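Local atomic coordinates of response regulator aspartate phosphatase I (Bacillus subtilis subsp. subtilis, PDB entry 4I1A), a protein that dephosphorylates the sporulation phosphotransferase Spo0F and activates excision and transfer of the mobile element ICEBs1 by inactivating its repressor ImmR. Residues Val152-Lys157 with Leu194-Glu199; Cys186-Ala191 with Ala224-Asn229; Glu201-Gln206 with Gly231-Glu236; Leu269-Ala274 with Glu338-Glu343. All blocks are in the same frame, centred on the assembly; numbering follows the deposited sequence.

Interaction 1 of 4, residues Val152-Lys157 with Leu194-Glu199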
loop_
_atom_site.group_PDB
_atom_site.type_symbol
_atom_site.label_atom_id
_atom_site.label_comp_id
_atom_site.label_asym_id
_atom_site.label_seq_id
_atom_site.Cartn_x
_atom_site.Cartn_y
_atom_site.Cartn_z
ATOM N N VAL A 152 -5.567 -13.073 3.846
ATOM C CA VAL A 152 -5.972 -13.622 2.555
ATOM C C VAL A 152 -7.159 -12.816 2.004
ATOM O O VAL A 152 -7.210 -12.499 0.815
ATOM C CB VAL A 152 -6.285 -15.146 2.623
ATOM C CG1 VAL A 152 -7.131 -15.462 3.814
ATOM C CG2 VAL A 152 -6.979 -15.623 1.330
ATOM N N TYR A 153 -8.090 -12.465 2.888
ATOM C CA TYR A 153 -9.221 -11.625 2.528
ATOM C C TYR A 153 -8.779 -10.260 2.006
ATOM O O TYR A 153 -9.343 -9.754 1.030
ATOM C CB TYR A 153 -10.174 -11.479 3.714
ATOM C CG TYR A 153 -11.167 -12.612 3.799
ATOM C CD1 TYR A 153 -11.813 -13.075 2.656
ATOM C CD2 TYR A 153 -11.451 -13.230 5.013
ATOM C CE1 TYR A 153 -12.733 -14.116 2.720
ATOM C CE2 TYR A 153 -12.369 -14.279 5.089
ATOM C CZ TYR A 153 -13.003 -14.714 3.939
ATOM O OH TYR A 153 -13.909 -15.751 4.006
ATOM N N TYR A 154 -7.764 -9.683 2.644
ATOM C CA TYR A 154 -7.177 -8.426 2.192
ATOM C C TYR A 154 -6.541 -8.571 0.808
ATOM O O TYR A 154 -6.532 -7.628 0.017
ATOM C CB TYR A 154 -6.144 -7.929 3.206
ATOM C CG TYR A 154 -5.446 -6.646 2.811
ATOM C CD1 TYR A 154 -6.163 -5.468 2.626
ATOM C CD2 TYR A 154 -4.066 -6.609 2.634
ATOM C CE1 TYR A 154 -5.532 -4.292 2.258
ATOM C CE2 TYR A 154 -3.419 -5.429 2.271
ATOM C CZ TYR A 154 -4.158 -4.275 2.084
ATOM O OH TYR A 154 -3.529 -3.100 1.727
ATOM N N TYR A 155 -6.017 -9.756 0.516
ATOM C CA TYR A 155 -5.394 -10.004 -0.780
ATOM C C TYR A 155 -6.461 -10.034 -1.875
ATOM O O TYR A 155 -6.237 -9.553 -2.984
ATOM C CB TYR A 155 -4.606 -11.319 -0.747
ATOM C CG TYR A 155 -3.599 -11.509 -1.868
ATOM C CD1 TYR A 155 -3.991 -12.000 -3.110
ATOM C CD2 TYR A 155 -2.251 -11.221 -1.675
ATOM C CE1 TYR A 155 -3.071 -12.183 -4.136
ATOM C CE2 TYR A 155 -1.325 -11.403 -2.691
ATOM C CZ TYR A 155 -1.740 -11.884 -3.920
ATOM O OH TYR A 155 -0.823 -12.065 -4.936
ATOM N N MET A 156 -7.625 -10.586 -1.555
ATOM C CA MET A 156 -8.706 -10.687 -2.526
ATOM C C MET A 156 -9.612 -9.470 -2.479
ATOM O O MET A 156 -10.687 -9.468 -3.084
ATOM C CB MET A 156 -9.523 -11.943 -2.264
ATOM C CG MET A 156 -8.651 -13.106 -1.886
ATOM S SD MET A 156 -9.607 -14.590 -1.630
ATOM C CE MET A 156 -10.242 -14.842 -3.300
ATOM N N LYS A 157 -9.175 -8.446 -1.748
ATOM C CA LYS A 157 -9.916 -7.193 -1.634
ATOM C C LYS A 157 -11.351 -7.420 -1.170
ATOM O O LYS A 157 -12.260 -6.667 -1.518
ATOM C CB LYS A 157 -9.876 -6.410 -2.955
ATOM C CG LYS A 157 -8.459 -6.024 -3.402
ATOM C CD LYS A 157 -7.884 -4.913 -2.523
ATOM C CE LYS A 157 -6.363 -5.013 -2.402
ATOM N NZ LYS A 157 -5.785 -3.961 -1.506
ATOM N N LEU A 194 -9.243 0.264 5.007
ATOM C CA LEU A 194 -9.808 1.609 5.001
ATOM C C LEU A 194 -9.325 2.420 3.794
ATOM O O LEU A 194 -10.101 3.174 3.201
ATOM C CB LEU A 194 -9.493 2.334 6.321
ATOM C CG LEU A 194 -10.232 1.759 7.533
ATOM C CD1 LEU A 194 -9.704 2.286 8.849
ATOM C CD2 LEU A 194 -11.740 2.021 7.411
ATOM N N ILE A 195 -8.050 2.263 3.434
ATOM C CA ILE A 195 -7.503 2.887 2.228
ATOM C C ILE A 195 -8.239 2.403 0.971
ATOM O O ILE A 195 -8.627 3.204 0.119
ATOM C CB ILE A 195 -5.984 2.620 2.086
ATOM C CG1 ILE A 195 -5.201 3.495 3.063
ATOM C CG2 ILE A 195 -5.490 2.884 0.658
ATOM C CD1 ILE A 195 -3.732 3.324 2.939
ATOM N N ASP A 196 -8.449 1.094 0.868
ATOM C CA ASP A 196 -9.215 0.549 -0.244
ATOM C C ASP A 196 -10.654 1.081 -0.316
ATOM O O ASP A 196 -11.264 1.053 -1.380
ATOM C CB ASP A 196 -9.206 -0.983 -0.217
ATOM C CG ASP A 196 -7.835 -1.558 -0.495
ATOM O OD1 ASP A 196 -6.983 -0.824 -1.042
ATOM O OD2 ASP A 196 -7.614 -2.748 -0.176
ATOM N N SER A 197 -11.189 1.559 0.807
ATOM C CA SER A 197 -12.522 2.150 0.832
ATOM C C SER A 197 -12.465 3.672 0.736
ATOM O O SER A 197 -13.480 4.341 0.946
ATOM C CB SER A 197 -13.265 1.789 2.128
ATOM O OG SER A 197 -13.364 0.397 2.310
ATOM N N LEU A 198 -11.279 4.212 0.460
ATOM C CA LEU A 198 -11.060 5.663 0.386
ATOM C C LEU A 198 -11.396 6.388 1.684
ATOM O O LEU A 198 -11.740 7.576 1.673
ATOM C CB LEU A 198 -11.849 6.286 -0.768
ATOM C CG LEU A 198 -11.768 5.607 -2.133
ATOM C CD1 LEU A 198 -12.463 6.476 -3.157
ATOM C CD2 LEU A 198 -10.329 5.307 -2.542
ATOM N N GLU A 199 -11.316 5.670 2.800
ATOM C CA GLU A 199 -11.502 6.281 4.114
ATOM C C GLU A 199 -10.149 6.712 4.672
ATOM O O GLU A 199 -9.684 6.175 5.680
ATOM C CB GLU A 199 -12.176 5.296 5.063
ATOM C CG GLU A 199 -13.627 5.001 4.729
ATOM C CD GLU A 199 -14.555 6.164 5.072
ATOM O OE1 GLU A 199 -15.726 6.150 4.630
ATOM O OE2 GLU A 199 -14.119 7.091 5.788
HETATM O O HOH W 1 -4.492 -0.975 0.793
#
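In the tetratricopeptide-repeat (TPR) array, the C-terminal ends of helices 139-155 and 180-196 are joined by a salt bridge between Lys157 and Asp196. Each helix closes in a Schellman motif, with Lys157 and Leu198 as the C-prime residues of positive phi. The backbones stay apart, with 7.9 Å between the CA atoms of Lys157 and Asp196, a gap that a long lysine chain can span. The two side chains cross at about a right angle, and bends of the lysine at chi2 (-72°) and again at chi3 bring NZ to the carboxylate. NZ donates to Asp196 OD2 at 2.6 Å, meeting it on the syn side but 22° out of the carboxylate plane. The methylenes follow the charge in: Lys157 CD lies 3.2 Å from the same OD2. From the same helix end as Lys157, Tyr154 CE1 reaches Asp196 OD2 at 3.6 Å, the ring and carboxylate planes nearly parallel, 12° apart. Ser162 of helix 159-173 also touches Tyr154. An asparagine in place of Asp196 would probably leave the ammonium of Lys157 without its counter-charge and weaken the tie between the two helix ends. The carboxylate's second oxygen is used as well: a water donates to Asp196 OD1 at 3.1 Å and lies in the plane of the Tyr154 ring at its edge, 2.5 Å from Tyr154 OH.

Interaction 2 of 4, residues Cys186-Ala191 with Ala224-Asn229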
loop_
_atom_site.group_PDB
_atom_site.type_symbol
_atom_site.label_atom_id
_atom_site.label_comp_id
_atom_site.label_asym_id
_atom_site.label_seq_id
_atom_site.Cartn_x
_atom_site.Cartn_y
_atom_site.Cartn_z
ATOM N N CYS A 186 -1.827 -5.898 12.579
ATOM C CA CYS A 186 -3.296 -5.946 12.535
ATOM C C CYS A 186 -3.866 -4.589 12.164
ATOM O O CYS A 186 -4.729 -4.485 11.286
ATOM C CB CYS A 186 -3.880 -6.385 13.880
ATOM S SG CYS A 186 -3.735 -8.145 14.197
ATOM N N GLN A 187 -3.358 -3.551 12.825
ATOM C CA GLN A 187 -3.716 -2.176 12.499
ATOM C C GLN A 187 -3.389 -1.795 11.045
ATOM O O GLN A 187 -4.142 -1.048 10.428
ATOM C CB GLN A 187 -3.044 -1.198 13.470
ATOM C CG GLN A 187 -3.473 -1.348 14.919
ATOM C CD GLN A 187 -2.658 -0.462 15.856
ATOM O OE1 GLN A 187 -1.492 -0.163 15.587
ATOM N NE2 GLN A 187 -3.274 -0.028 16.950
ATOM N N PHE A 188 -2.282 -2.302 10.497
ATOM C CA PHE A 188 -1.962 -2.038 9.088
ATOM C C PHE A 188 -3.036 -2.629 8.197
ATOM O O PHE A 188 -3.418 -2.026 7.203
ATOM C CB PHE A 188 -0.589 -2.608 8.662
ATOM C CG PHE A 188 0.600 -1.783 9.105
ATOM C CD1 PHE A 188 0.449 -0.702 9.964
ATOM C CD2 PHE A 188 1.878 -2.104 8.670
ATOM C CE1 PHE A 188 1.556 0.053 10.389
ATOM C CE2 PHE A 188 2.994 -1.358 9.086
ATOM C CZ PHE A 188 2.831 -0.274 9.948
ATOM N N ILE A 189 -3.506 -3.826 8.537
ATOM C CA ILE A 189 -4.549 -4.466 7.738
ATOM C C ILE A 189 -5.824 -3.621 7.786
ATOM O O ILE A 189 -6.436 -3.354 6.749
ATOM C CB ILE A 189 -4.858 -5.904 8.217
ATOM C CG1 ILE A 189 -3.584 -6.747 8.255
ATOM C CG2 ILE A 189 -5.889 -6.566 7.312
ATOM C CD1 ILE A 189 -3.009 -7.024 6.894
ATOM N N VAL A 190 -6.217 -3.209 8.991
ATOM C CA VAL A 190 -7.405 -2.385 9.159
ATOM C C VAL A 190 -7.289 -1.145 8.286
ATOM O O VAL A 190 -8.165 -0.866 7.461
ATOM C CB VAL A 190 -7.628 -1.980 10.636
ATOM C CG1 VAL A 190 -8.719 -0.920 10.736
ATOM C CG2 VAL A 190 -7.998 -3.208 11.480
ATOM N N ALA A 191 -6.178 -0.435 8.452
ATOM C CA ALA A 191 -5.898 0.796 7.710
ATOM C C ALA A 191 -5.762 0.591 6.197
ATOM O O ALA A 191 -6.203 1.437 5.423
ATOM C CB ALA A 191 -4.666 1.448 8.250
ATOM N N ALA A 224 9.333 3.373 10.676
ATOM C CA ALA A 224 9.424 3.868 9.304
ATOM C C ALA A 224 8.199 3.481 8.493
ATOM O O ALA A 224 7.732 4.249 7.655
ATOM C CB ALA A 224 10.678 3.354 8.634
ATOM N N MET A 225 7.678 2.284 8.731
ATOM C CA MET A 225 6.497 1.848 7.996
ATOM C C MET A 225 5.283 2.705 8.341
ATOM O O MET A 225 4.525 3.094 7.457
ATOM C CB MET A 225 6.227 0.360 8.210
ATOM C CG MET A 225 7.156 -0.538 7.415
ATOM S SD MET A 225 6.668 -2.273 7.466
ATOM C CE MET A 225 5.168 -2.241 6.485
ATOM N N SER A 226 5.130 3.035 9.619
ATOM C CA SER A 226 4.063 3.934 10.042
ATOM C C SER A 226 4.232 5.323 9.429
ATOM O O SER A 226 3.290 5.872 8.862
ATOM C CB SER A 226 4.017 4.047 11.563
ATOM O OG SER A 226 3.785 2.791 12.158
ATOM N N HIS A 227 5.425 5.892 9.557
ATOM C CA HIS A 227 5.712 7.193 8.946
ATOM C C HIS A 227 5.346 7.218 7.467
ATOM O O HIS A 227 4.656 8.123 7.003
ATOM C CB HIS A 227 7.187 7.560 9.111
ATOM C CG HIS A 227 7.531 8.108 10.462
ATOM N ND1 HIS A 227 6.746 9.041 11.108
ATOM C CD2 HIS A 227 8.575 7.863 11.283
ATOM C CE1 HIS A 227 7.290 9.339 12.270
ATOM N NE2 HIS A 227 8.407 8.638 12.404
ATOM N N MET A 228 5.804 6.209 6.732
ATOM C CA MET A 228 5.536 6.121 5.303
ATOM C C MET A 228 4.032 6.110 5.026
ATOM O O MET A 228 3.529 6.866 4.192
ATOM C CB MET A 228 6.199 4.869 4.714
ATOM C CG MET A 228 6.066 4.732 3.188
ATOM S SD MET A 228 6.609 3.118 2.566
ATOM C CE MET A 228 5.366 2.032 3.241
ATOM N N ASN A 229 3.312 5.253 5.735
ATOM C CA ASN A 229 1.881 5.113 5.507
ATOM C C ASN A 229 1.099 6.349 5.948
ATOM O O ASN A 229 0.120 6.732 5.307
ATOM C CB ASN A 229 1.370 3.864 6.199
ATOM C CG ASN A 229 1.734 2.611 5.452
ATOM O OD1 ASN A 229 1.562 2.540 4.237
ATOM N ND2 ASN A 229 2.245 1.612 6.169
#
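Phe188 reaches, within the TPR array, from helix 180-196 to helix 220-236, and its ring is the one side chain of 186-191 that bridges them. The two short helical segments run nearly parallel, at 13°, but their axes come no closer than 12.2 Å, a distance that suits a large aromatic. With CG anti to the carbonyl carbon (chi1 -78°), the ring extends across the gap and presents its far end to the other helix. Met225 crosses it at about a right angle; its chain, bent at chi3, sets the terminal methyl CE at the ring edge, 3.5 Å from Phe188 CE2, while Met225 CB lies 3.8 Å from that same CE2. A flexible thioether can follow a ring margin in this way. Asn229 comes differently, over one face, its ND2 4.2 Å above the ring plane and displaced toward the rim. Were Phe188 cut back to an alanine, a gap would probably open between the helices and the methyl of Met225 lose its aromatic partner. Ser226 is small enough to fit beside the ring, and its hydroxyl is hydrogen-bonded to Leu222 O within its own helix. That oxygen, Ser226 OG, lies in the ring plane at the edge, 3.9 Å from Phe188 CZ.

Interaction 3 of 4, residues Glu201-Gln206 with Gly231-Glu236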
loop_
_atom_site.group_PDB
_atom_site.type_symbol
_atom_site.label_atom_id
_atom_site.label_comp_id
_atom_site.label_asym_id
_atom_site.label_seq_id
_atom_site.Cartn_x
_atom_site.Cartn_y
_atom_site.Cartn_z
ATOM N N GLU A 201 -9.012 9.401 6.152
ATOM C CA GLU A 201 -8.980 10.021 7.468
ATOM C C GLU A 201 -8.967 8.952 8.566
ATOM O O GLU A 201 -8.257 9.069 9.568
ATOM C CB GLU A 201 -10.192 10.940 7.629
ATOM C CG GLU A 201 -9.912 12.222 8.382
ATOM C CD GLU A 201 -10.772 13.367 7.888
ATOM O OE1 GLU A 201 -10.890 13.517 6.650
ATOM O OE2 GLU A 201 -11.336 14.103 8.731
ATOM N N ARG A 202 -9.758 7.902 8.372
ATOM C CA ARG A 202 -9.855 6.837 9.362
ATOM C C ARG A 202 -8.595 5.978 9.365
ATOM O O ARG A 202 -8.139 5.517 10.425
ATOM C CB ARG A 202 -11.104 5.989 9.115
ATOM C CG ARG A 202 -12.406 6.732 9.386
ATOM C CD ARG A 202 -13.609 5.861 9.058
ATOM N NE ARG A 202 -14.880 6.556 9.242
ATOM C CZ ARG A 202 -15.609 6.496 10.354
ATOM N NH1 ARG A 202 -15.184 5.776 11.389
ATOM N NH2 ARG A 202 -16.763 7.151 10.434
ATOM N N ALA A 203 -8.036 5.790 8.171
ATOM C CA ALA A 203 -6.788 5.058 7.993
ATOM C C ALA A 203 -5.607 5.806 8.628
ATOM O O ALA A 203 -4.718 5.192 9.218
ATOM C CB ALA A 203 -6.536 4.795 6.522
ATOM N N LEU A 204 -5.608 7.130 8.523
ATOM C CA LEU A 204 -4.606 7.934 9.210
ATOM C C LEU A 204 -4.666 7.751 10.737
ATOM O O LEU A 204 -3.628 7.680 11.402
ATOM C CB LEU A 204 -4.749 9.416 8.838
ATOM C CG LEU A 204 -3.787 10.348 9.583
ATOM C CD1 LEU A 204 -2.343 10.151 9.105
ATOM C CD2 LEU A 204 -4.217 11.803 9.474
ATOM N N GLU A 205 -5.876 7.674 11.292
ATOM C CA GLU A 205 -6.016 7.460 12.732
ATOM C C GLU A 205 -5.384 6.131 13.119
ATOM O O GLU A 205 -4.687 6.045 14.128
ATOM C CB GLU A 205 -7.481 7.498 13.179
ATOM C CG GLU A 205 -8.180 8.843 13.023
ATOM C CD GLU A 205 -9.703 8.705 12.980
ATOM O OE1 GLU A 205 -10.232 7.699 13.512
ATOM O OE2 GLU A 205 -10.371 9.591 12.400
ATOM N N GLN A 206 -5.628 5.096 12.317
ATOM C CA GLN A 206 -5.024 3.792 12.573
ATOM C C GLN A 206 -3.500 3.862 12.552
ATOM O O GLN A 206 -2.839 3.434 13.501
ATOM C CB GLN A 206 -5.498 2.759 11.558
ATOM C CG GLN A 206 -6.900 2.241 11.816
ATOM C CD GLN A 206 -7.071 1.679 13.214
ATOM O OE1 GLN A 206 -6.266 0.871 13.681
ATOM N NE2 GLN A 206 -8.122 2.116 13.896
ATOM N N GLY A 231 2.405 9.392 5.819
ATOM C CA GLY A 231 2.697 10.302 4.726
ATOM C C GLY A 231 1.820 10.032 3.512
ATOM O O GLY A 231 1.359 10.963 2.854
ATOM N N ILE A 232 1.577 8.756 3.218
ATOM C CA ILE A 232 0.699 8.396 2.104
ATOM C C ILE A 232 -0.751 8.871 2.308
ATOM O O ILE A 232 -1.361 9.407 1.385
ATOM C CB ILE A 232 0.732 6.876 1.821
ATOM C CG1 ILE A 232 2.088 6.493 1.228
ATOM C CG2 ILE A 232 -0.426 6.448 0.905
ATOM C CD1 ILE A 232 2.203 5.028 0.886
ATOM N N CYS A 233 -1.299 8.682 3.510
ATOM C CA CYS A 233 -2.644 9.194 3.805
ATOM C C CYS A 233 -2.708 10.720 3.688
ATOM O O CYS A 233 -3.640 11.269 3.095
ATOM C CB CYS A 233 -3.122 8.755 5.190
ATOM S SG CYS A 233 -3.295 6.978 5.368
ATOM N N TYR A 234 -1.705 11.392 4.244
ATOM C CA TYR A 234 -1.637 12.846 4.201
ATOM C C TYR A 234 -1.621 13.373 2.771
ATOM O O TYR A 234 -2.285 14.362 2.467
ATOM C CB TYR A 234 -0.415 13.337 4.969
ATOM C CG TYR A 234 -0.658 13.555 6.457
ATOM C CD1 TYR A 234 -1.841 14.122 6.918
ATOM C CD2 TYR A 234 0.308 13.211 7.393
ATOM C CE1 TYR A 234 -2.058 14.334 8.269
ATOM C CE2 TYR A 234 0.099 13.417 8.744
ATOM C CZ TYR A 234 -1.085 13.979 9.178
ATOM O OH TYR A 234 -1.288 14.196 10.524
ATOM N N ASP A 235 -0.878 12.696 1.897
ATOM C CA ASP A 235 -0.827 13.035 0.475
ATOM C C ASP A 235 -2.225 12.954 -0.132
ATOM O O ASP A 235 -2.642 13.836 -0.884
ATOM C CB ASP A 235 0.148 12.089 -0.269
ATOM C CG ASP A 235 0.096 12.245 -1.786
ATOM O OD1 ASP A 235 0.021 13.390 -2.273
ATOM O OD2 ASP A 235 0.121 11.222 -2.501
ATOM N N GLU A 236 -2.940 11.886 0.201
ATOM C CA GLU A 236 -4.322 11.713 -0.229
ATOM C C GLU A 236 -5.241 12.786 0.340
ATOM O O GLU A 236 -6.187 13.214 -0.315
ATOM C CB GLU A 236 -4.839 10.331 0.189
ATOM C CG GLU A 236 -4.177 9.191 -0.551
ATOM C CD GLU A 236 -4.526 9.187 -2.027
ATOM O OE1 GLU A 236 -5.655 9.610 -2.371
ATOM O OE2 GLU A 236 -3.672 8.767 -2.840
#
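Helical segments 201-206 and 231-236 pack antiparallel, with a signed crossing angle of -158° and axes 9.2 Å apart, and they come nearest at Leu204 and Cys233, whose CA atoms are 5.9 Å apart. Such closeness needs slim residues at the centre, and Cys233 and Ala203 supply them. Cys233 CB rests on Leu204 CB at 4.0 Å, and its sulfur, turned anti to the carbonyl carbon, lies 4.1 Å from Ala203 CB and 3.9 Å from Leu204 N. No hydrogen bond links the segments, so shape and apolar surface do the work. The branched end of Leu204 is carried to Tyr234 by a first torsion that sets CG anti to the backbone N (chi1 176°). Its two methyls divide the ring between them: CD1 stands over one face in a CH-pi contact, 4.1 Å from the Tyr234 centroid and 14° off the ring normal, whereas CD2 approaches Tyr234 CE1 at 3.5 Å. Leucine suits the place because its fork can follow a broad flat surface.

The pairing joins helices 200-215 and 220-236, consecutive in the TPR array. Helix 180-196 flanks it through Leu194, which touches Ala203. On the side of Tyr234, helix 240-257 lies against the ring through Lys242 and Ala243, while Asp235 makes a salt bridge with Lys275 of helix 261-275.

Interaction 4 of 4, residues Leu269-Ala274 with Glu338-Glu343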
loop_
_atom_site.group_PDB
_atom_site.type_symbol
_atom_site.label_atom_id
_atom_site.label_comp_id
_atom_site.label_asym_id
_atom_site.label_seq_id
_atom_site.Cartn_x
_atom_site.Cartn_y
_atom_site.Cartn_z
ATOM N N LEU A 269 7.470 10.952 -2.002
ATOM C CA LEU A 269 8.074 12.225 -1.636
ATOM C C LEU A 269 8.216 13.125 -2.866
ATOM O O LEU A 269 7.848 14.301 -2.829
ATOM C CB LEU A 269 9.436 11.982 -0.980
ATOM C CG LEU A 269 10.144 13.134 -0.263
ATOM C CD1 LEU A 269 9.194 13.913 0.633
ATOM C CD2 LEU A 269 11.300 12.589 0.556
ATOM N N THR A 270 8.732 12.562 -3.956
ATOM C CA THR A 270 8.914 13.311 -5.192
ATOM C C THR A 270 7.585 13.876 -5.660
ATOM O O THR A 270 7.467 15.061 -6.004
ATOM C CB THR A 270 9.463 12.413 -6.330
ATOM O OG1 THR A 270 10.703 11.817 -5.931
ATOM C CG2 THR A 270 9.670 13.224 -7.605
ATOM N N TYR A 271 6.581 13.010 -5.687
ATOM C CA TYR A 271 5.273 13.402 -6.182
ATOM C C TYR A 271 4.651 14.500 -5.311
ATOM O O TYR A 271 4.151 15.504 -5.829
ATOM C CB TYR A 271 4.358 12.181 -6.266
ATOM C CG TYR A 271 3.209 12.355 -7.219
ATOM C CD1 TYR A 271 3.070 13.522 -7.972
ATOM C CD2 TYR A 271 2.259 11.357 -7.370
ATOM C CE1 TYR A 271 2.008 13.679 -8.846
ATOM C CE2 TYR A 271 1.206 11.501 -8.235
ATOM C CZ TYR A 271 1.081 12.660 -8.971
ATOM O OH TYR A 271 0.019 12.786 -9.826
ATOM N N VAL A 272 4.696 14.304 -3.993
ATOM C CA VAL A 272 4.174 15.282 -3.044
ATOM C C VAL A 272 4.772 16.680 -3.260
ATOM O O VAL A 272 4.055 17.687 -3.251
ATOM C CB VAL A 272 4.384 14.805 -1.583
ATOM C CG1 VAL A 272 4.344 15.966 -0.603
ATOM C CG2 VAL A 272 3.348 13.763 -1.227
ATOM N N GLU A 273 6.079 16.736 -3.473
ATOM C CA GLU A 273 6.761 18.015 -3.657
ATOM C C GLU A 273 6.411 18.660 -4.994
ATOM O O GLU A 273 6.297 19.885 -5.097
ATOM C CB GLU A 273 8.276 17.837 -3.525
ATOM C CG GLU A 273 8.741 17.509 -2.104
ATOM C CD GLU A 273 8.467 18.645 -1.131
ATOM O OE1 GLU A 273 8.576 19.815 -1.545
ATOM O OE2 GLU A 273 8.140 18.381 0.049
ATOM N N ALA A 274 6.254 17.827 -6.017
ATOM C CA ALA A 274 5.819 18.286 -7.330
ATOM C C ALA A 274 4.411 18.895 -7.265
ATOM O O ALA A 274 4.141 19.927 -7.886
ATOM C CB ALA A 274 5.855 17.135 -8.318
ATOM N N GLU A 338 -5.231 2.557 -13.057
ATOM C CA GLU A 338 -6.468 3.258 -12.789
ATOM C C GLU A 338 -6.214 4.502 -11.933
ATOM O O GLU A 338 -6.624 5.605 -12.281
ATOM C CB GLU A 338 -7.448 2.320 -12.089
ATOM C CG GLU A 338 -8.760 2.966 -11.716
ATOM C CD GLU A 338 -9.465 2.222 -10.588
ATOM O OE1 GLU A 338 -10.696 2.373 -10.443
ATOM O OE2 GLU A 338 -8.778 1.496 -9.836
ATOM N N ASN A 339 -5.519 4.320 -10.820
ATOM C CA ASN A 339 -5.236 5.426 -9.925
ATOM C C ASN A 339 -4.342 6.506 -10.540
ATOM O O ASN A 339 -4.652 7.695 -10.451
ATOM C CB ASN A 339 -4.672 4.899 -8.593
ATOM C CG ASN A 339 -5.694 4.050 -7.830
ATOM O OD1 ASN A 339 -5.328 3.224 -6.993
ATOM N ND2 ASN A 339 -6.986 4.251 -8.128
ATOM N N PHE A 340 -3.248 6.097 -11.177
ATOM C CA PHE A 340 -2.332 7.067 -11.769
ATOM C C PHE A 340 -2.910 7.803 -12.963
ATOM O O PHE A 340 -2.670 9.003 -13.135
ATOM C CB PHE A 340 -0.991 6.427 -12.126
ATOM C CG PHE A 340 -0.059 6.354 -10.980
ATOM C CD1 PHE A 340 0.788 7.411 -10.708
ATOM C CD2 PHE A 340 -0.047 5.245 -10.139
ATOM C CE1 PHE A 340 1.660 7.359 -9.621
ATOM C CE2 PHE A 340 0.818 5.181 -9.046
ATOM C CZ PHE A 340 1.673 6.243 -8.789
ATOM N N SER A 341 -3.666 7.100 -13.796
ATOM C CA SER A 341 -4.261 7.756 -14.955
ATOM C C SER A 341 -5.318 8.804 -14.564
ATOM O O SER A 341 -5.549 9.782 -15.300
ATOM C CB SER A 341 -4.869 6.734 -15.908
ATOM O OG SER A 341 -5.951 6.055 -15.311
ATOM N N ILE A 342 -5.967 8.602 -13.422
ATOM C CA ILE A 342 -6.879 9.621 -12.912
ATOM C C ILE A 342 -6.093 10.870 -12.475
ATOM O O ILE A 342 -6.488 12.008 -12.767
ATOM C CB ILE A 342 -7.737 9.094 -11.746
ATOM C CG1 ILE A 342 -8.821 8.138 -12.259
ATOM C CG2 ILE A 342 -8.347 10.265 -10.941
ATOM C CD1 ILE A 342 -9.487 7.307 -11.111
ATOM N N GLU A 343 -4.985 10.658 -11.771
ATOM C CA GLU A 343 -4.135 11.769 -11.351
ATOM C C GLU A 343 -3.616 12.538 -12.559
ATOM O O GLU A 343 -3.567 13.769 -12.557
ATOM C CB GLU A 343 -2.961 11.259 -10.523
ATOM C CG GLU A 343 -3.374 10.623 -9.212
ATOM C CD GLU A 343 -2.793 11.343 -8.030
ATOM O OE1 GLU A 343 -2.297 10.663 -7.103
ATOM O OE2 GLU A 343 -2.819 12.594 -8.037
#
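Apolar and aromatic contact comes from Tyr271 and Phe340, whose rings approach obliquely, Tyr271 CE2 lying 4.4 Å from Phe340 CE1. The helices themselves stay well apart, with 10.9 Å between the CA atoms of Tyr271 and Glu343, so long side chains are needed on both. Tyrosine spans much of the space: with CG anti to the backbone N (chi1 -158°), its ring points across the gap and carries the hydroxyl up to the other helix. There Tyr271 OH lies 3.4 Å from Glu343 CB, against the aliphatic root of the glutamate.

These two helices, 261-275 and 334-351, belong to the right-handed superhelix of TPR helices, and 63 residues lie between the segments. The contact therefore bridges parts of the coil that are distant along the chain, while helix 299-313 packs on Tyr271 through Leu308 and Phe312.

The polar part is made by Glu343, whose chain bends at chi2 (-119°) and turns its carboxylate back beside the tyrosine, the two planes 36° apart. Glu343 OE2 is 3.4 Å from Tyr271 OH, and Glu343 OE1 is 3.8 Å from Tyr271 CE2. Lys275 adds a positive charge beside both, in a cation-pi contact with the Tyr271 ring and a long, weak ion pair with Glu343 OE1.

Interactions 1 and 2 both use helix 180-196, a polar surface tie at its C-terminal end and an aromatic bridge farther back along it. Interactions 2 and 3 share helix 220-236, so three consecutive helices, 180-196, 200-215 and 220-236, are bound together; Ala191 CB meets Gln206 CB at 3.7 Å. Interaction 3 is the tightest helix pairing and wholly apolar, with two buried residues. Interaction 2 is partly buried and spans a wider gap with one ring. Interaction 4 mixes ring, carboxylate and lysine between helices distant in sequence. It touches interaction 3 through Val272 and Asp235 but has no contact with interactions 1 and 2.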